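Local coordinates for putative ATP-grasp superfamily protein (Archaeoglobus fulgidus, PDB 3DF7), which is of unknown function but, as a putative member of the ATP-grasp superfamily, probably binds ATP together with a metal ion, at residues I75-P78 and L83-T86; K90-C95 and S100-I105. All blocks are in the same frame, centred on the assembly; numbering follows the deposited sequence.

Interaction 1: I75-P78 and L83-T86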
# COMPACT_ATOMS: atom_id res chain seq x y z
N ILE A 75 -4.48 9.73 -3.83
CA ILE A 75 -3.70 9.19 -4.92
C ILE A 75 -3.02 7.89 -4.53
O ILE A 75 -2.34 7.80 -3.51
CB ILE A 75 -2.66 10.24 -5.40
CG1 ILE A 75 -3.40 11.38 -6.13
CG2 ILE A 75 -1.60 9.59 -6.30
CD1 ILE A 75 -2.54 12.54 -6.54
N ILE A 76 -3.25 6.87 -5.35
CA ILE A 76 -2.67 5.55 -5.13
C ILE A 76 -1.76 5.31 -6.33
O ILE A 76 -2.24 5.24 -7.47
CB ILE A 76 -3.74 4.45 -5.11
CG1 ILE A 76 -4.84 4.80 -4.10
CG2 ILE A 76 -3.09 3.13 -4.74
CD1 ILE A 76 -6.12 4.01 -4.31
N ALA A 77 -0.47 5.18 -6.09
CA ALA A 77 0.47 4.94 -7.18
C ALA A 77 1.76 4.35 -6.66
O ALA A 77 2.09 4.49 -5.48
CB ALA A 77 0.75 6.25 -7.92
N PRO A 78 2.51 3.66 -7.53
CA PRO A 78 3.77 3.08 -7.08
C PRO A 78 4.79 4.14 -6.66
O PRO A 78 4.81 5.25 -7.19
CB PRO A 78 4.23 2.26 -8.29
CG PRO A 78 3.55 2.94 -9.46
CD PRO A 78 2.19 3.26 -8.91
N LEU A 83 7.19 8.39 -8.45
CA LEU A 83 5.90 8.64 -9.10
C LEU A 83 4.85 9.06 -8.08
O LEU A 83 4.20 10.09 -8.25
CB LEU A 83 5.44 7.38 -9.84
CG LEU A 83 4.06 7.42 -10.50
CD1 LEU A 83 4.01 8.54 -11.54
CD2 LEU A 83 3.77 6.07 -11.14
N LEU A 84 4.69 8.28 -7.02
CA LEU A 84 3.72 8.61 -5.98
C LEU A 84 4.04 9.99 -5.44
O LEU A 84 3.15 10.81 -5.21
CB LEU A 84 3.76 7.58 -4.85
CG LEU A 84 2.85 7.88 -3.66
CD1 LEU A 84 1.39 7.86 -4.12
CD2 LEU A 84 3.06 6.86 -2.55
N TYR A 85 5.32 10.25 -5.23
CA TYR A 85 5.78 11.54 -4.72
C TYR A 85 5.35 12.71 -5.62
O TYR A 85 4.70 13.65 -5.16
CB TYR A 85 7.31 11.54 -4.59
CG TYR A 85 7.89 12.91 -4.34
CD1 TYR A 85 7.80 13.51 -3.09
CD2 TYR A 85 8.50 13.62 -5.37
CE1 TYR A 85 8.30 14.80 -2.87
CE2 TYR A 85 9.00 14.90 -5.17
CZ TYR A 85 8.89 15.49 -3.92
OH TYR A 85 9.37 16.76 -3.71
N THR A 86 5.71 12.64 -6.90
CA THR A 86 5.38 13.73 -7.82
C THR A 86 3.88 13.95 -8.00
O THR A 86 3.42 15.09 -8.05
CB THR A 86 6.05 13.52 -9.20
OG1 THR A 86 5.53 12.35 -9.83
CG2 THR A 86 7.55 13.36 -9.02

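Interaction 2: K90-C95 and S100-I105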
# COMPACT_ATOMS: atom_id res chain seq x y z
N LYS A 90 1.91 17.37 -6.69
CA LYS A 90 1.13 18.13 -7.66
C LYS A 90 -0.28 18.35 -7.12
O LYS A 90 -0.81 19.46 -7.18
CB LYS A 90 1.06 17.37 -8.99
CG LYS A 90 0.16 18.01 -10.04
CD LYS A 90 0.19 17.23 -11.35
CE LYS A 90 -0.74 17.85 -12.38
NZ LYS A 90 -0.62 17.17 -13.70
N ALA A 91 -0.88 17.30 -6.58
CA ALA A 91 -2.24 17.38 -6.04
C ALA A 91 -2.35 18.29 -4.82
O ALA A 91 -3.34 19.01 -4.66
CB ALA A 91 -2.74 15.98 -5.70
N GLU A 92 -1.34 18.27 -3.95
CA GLU A 92 -1.34 19.09 -2.74
C GLU A 92 -1.63 20.57 -3.01
O GLU A 92 -2.16 21.27 -2.15
CB GLU A 92 0.00 18.98 -2.02
CG GLU A 92 0.32 17.60 -1.49
CD GLU A 92 1.65 17.56 -0.78
OE1 GLU A 92 2.64 18.10 -1.34
OE2 GLU A 92 1.72 17.00 0.33
N LYS A 93 -1.27 21.03 -4.20
CA LYS A 93 -1.46 22.42 -4.58
C LYS A 93 -2.94 22.77 -4.79
O LYS A 93 -3.28 23.95 -4.90
CB LYS A 93 -0.68 22.71 -5.86
CG LYS A 93 -0.72 24.16 -6.35
CD LYS A 93 0.09 25.12 -5.47
CE LYS A 93 -0.66 25.51 -4.20
NZ LYS A 93 0.14 26.44 -3.35
N TYR A 94 -3.81 21.76 -4.82
CA TYR A 94 -5.23 22.00 -5.06
C TYR A 94 -6.22 21.84 -3.91
O TYR A 94 -6.99 22.75 -3.63
CB TYR A 94 -5.72 21.13 -6.22
CG TYR A 94 -5.05 21.45 -7.53
CD1 TYR A 94 -3.80 20.92 -7.84
CD2 TYR A 94 -5.64 22.33 -8.44
CE1 TYR A 94 -3.16 21.25 -9.03
CE2 TYR A 94 -5.00 22.67 -9.63
CZ TYR A 94 -3.76 22.12 -9.92
OH TYR A 94 -3.11 22.46 -11.08
N CYS A 95 -6.21 20.68 -3.26
CA CYS A 95 -7.16 20.45 -2.17
C CYS A 95 -6.64 19.55 -1.06
O CYS A 95 -5.48 19.12 -1.08
CB CYS A 95 -8.45 19.86 -2.74
SG CYS A 95 -8.17 18.47 -3.86
N SER A 100 -0.82 10.69 2.61
CA SER A 100 0.38 11.30 3.18
C SER A 100 0.94 12.47 2.38
O SER A 100 0.73 12.55 1.17
CB SER A 100 1.47 10.24 3.35
OG SER A 100 1.08 9.25 4.30
N SER A 101 1.66 13.36 3.06
CA SER A 101 2.25 14.53 2.40
C SER A 101 3.39 14.10 1.48
O SER A 101 4.02 13.06 1.70
CB SER A 101 2.80 15.50 3.44
OG SER A 101 4.01 15.01 4.01
N SER A 102 3.66 14.90 0.45
CA SER A 102 4.74 14.57 -0.48
C SER A 102 6.07 14.55 0.27
O SER A 102 6.98 13.79 -0.07
CB SER A 102 4.80 15.59 -1.63
OG SER A 102 5.05 16.90 -1.15
N ARG A 103 6.17 15.38 1.30
CA ARG A 103 7.38 15.45 2.12
C ARG A 103 7.68 14.07 2.73
O ARG A 103 8.80 13.57 2.65
CB ARG A 103 7.19 16.49 3.24
CG ARG A 103 8.41 16.70 4.12
CD ARG A 103 8.18 17.81 5.17
NE ARG A 103 7.57 17.33 6.41
CZ ARG A 103 6.28 17.03 6.57
NH1 ARG A 103 5.43 17.14 5.56
NH2 ARG A 103 5.84 16.63 7.76
N ALA A 104 6.66 13.47 3.33
CA ALA A 104 6.80 12.15 3.95
C ALA A 104 7.04 11.07 2.90
O ALA A 104 7.84 10.15 3.11
CB ALA A 104 5.55 11.83 4.75
N ILE A 105 6.35 11.17 1.77
CA ILE A 105 6.48 10.20 0.69
C ILE A 105 7.88 10.20 0.08
O ILE A 105 8.37 9.17 -0.36
CB ILE A 105 5.40 10.45 -0.40
CG1 ILE A 105 4.01 10.16 0.20
CG2 ILE A 105 5.65 9.56 -1.63
CD1 ILE A 105 2.83 10.52 -0.71
O HOH W 1 4.59 17.91 1.84

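Interaction 1: I75-P78 and L83-T86
The puckered five-membered ring of P78 meets the branch of L83 at its CG and CD corner: methyl CD2 lies 3.6 Å from P78 CG and slightly farther from CD, the two side chains crossing obliquely. F9 also touches both P78 and L83, and C144 packs on the ring from elsewhere. L84 covers one face of the flat A77 carbonyl group, its CB 3.6 Å from A77 O, with CG and both methyls on that same side. The contact joins the end of strand 72-76 to the first turn of helix 83-92, the opening half of a beta-alpha-beta unit in a four-stranded parallel sheet. L84 buries more of its surface in this contact than any other residue. With CG anti to its backbone N (chi1 176°), its branch is carried back over the chain leaving the strand, and CD1 reaches A77 CB at 4.2 Å. CD1 also comes within 3.8 Å of I75 O and 4.1 Å of I75 CG2, the side chains of I75 and L84 sliding past one another in opposite directions. L87 of the same helix covers both I75 and A77, which adds to the largely buried, apolar character of the interface. One polar link crosses it: L84 N donates a weak, bent bond of 3.0 Å to P78 O, with an N-H...O angle of 134°, while L83 CB sits 3.5 Å from that same oxygen.

Interaction 2: K90-C95 and S100-I105
E92 reaches across to S101 and S102 from the C-terminal part of helix 83-92. From CB the side chain heads toward the facing segment, and CG and CD continue it in an extended line (chi2 -180°), which delivers the carboxylate to the start of the next helix. CD comes to rest 3.5 Å from S102 OG. At the tip the two oxygens divide the work. OE1 accepts the hydroxyl of S102, with OG 2.7 Å away on the syn side but tilted out of the carboxylate plane. OE2 takes the backbone N-H of S102 at 2.9 Å in a nearly straight bond (163°), the nitrogen standing well above that plane, 50° out of it. This is the N-terminus of helix 102-108, where S101 is the N-cap: its OG accepts from A104 N at 3.1 Å, so the side chains of S101 and E92 serve different N-H groups of the first turn. The positive end of the helix dipole would probably favour a charged carboxylate here. Cut back to an alanine, E92 is likely to leave S102 N and S102 OG without the carboxylate that accepts from them. OE2 also packs 3.3 Å from S101 CA and receives a long, weak bond from water 1. The same water accepts from R103 N at 3.0 Å.

How the interactions relate
Helix 83-92 connects the two contacts: its first turn takes part in interaction 1 and its last in interaction 2, their centres 10 Å apart. The packing between them is direct. I75 CD1 lies 3.5 Å from A91 CB on the sheet side of the helix, while L84 CG meets I105 CG2 at 3.8 Å, and Y85 CD1 approaches S102 O to 3.1 Å. L84 therefore faces both strand 72-76 and helix 102-108. Interaction 1 is buried and apolar, interaction 2 polar and nearer the surface. An acetate ion lies about 4 Å from the P78 side chain; it probably came from the crystallisation liquor but may mark a pocket beside interaction 1.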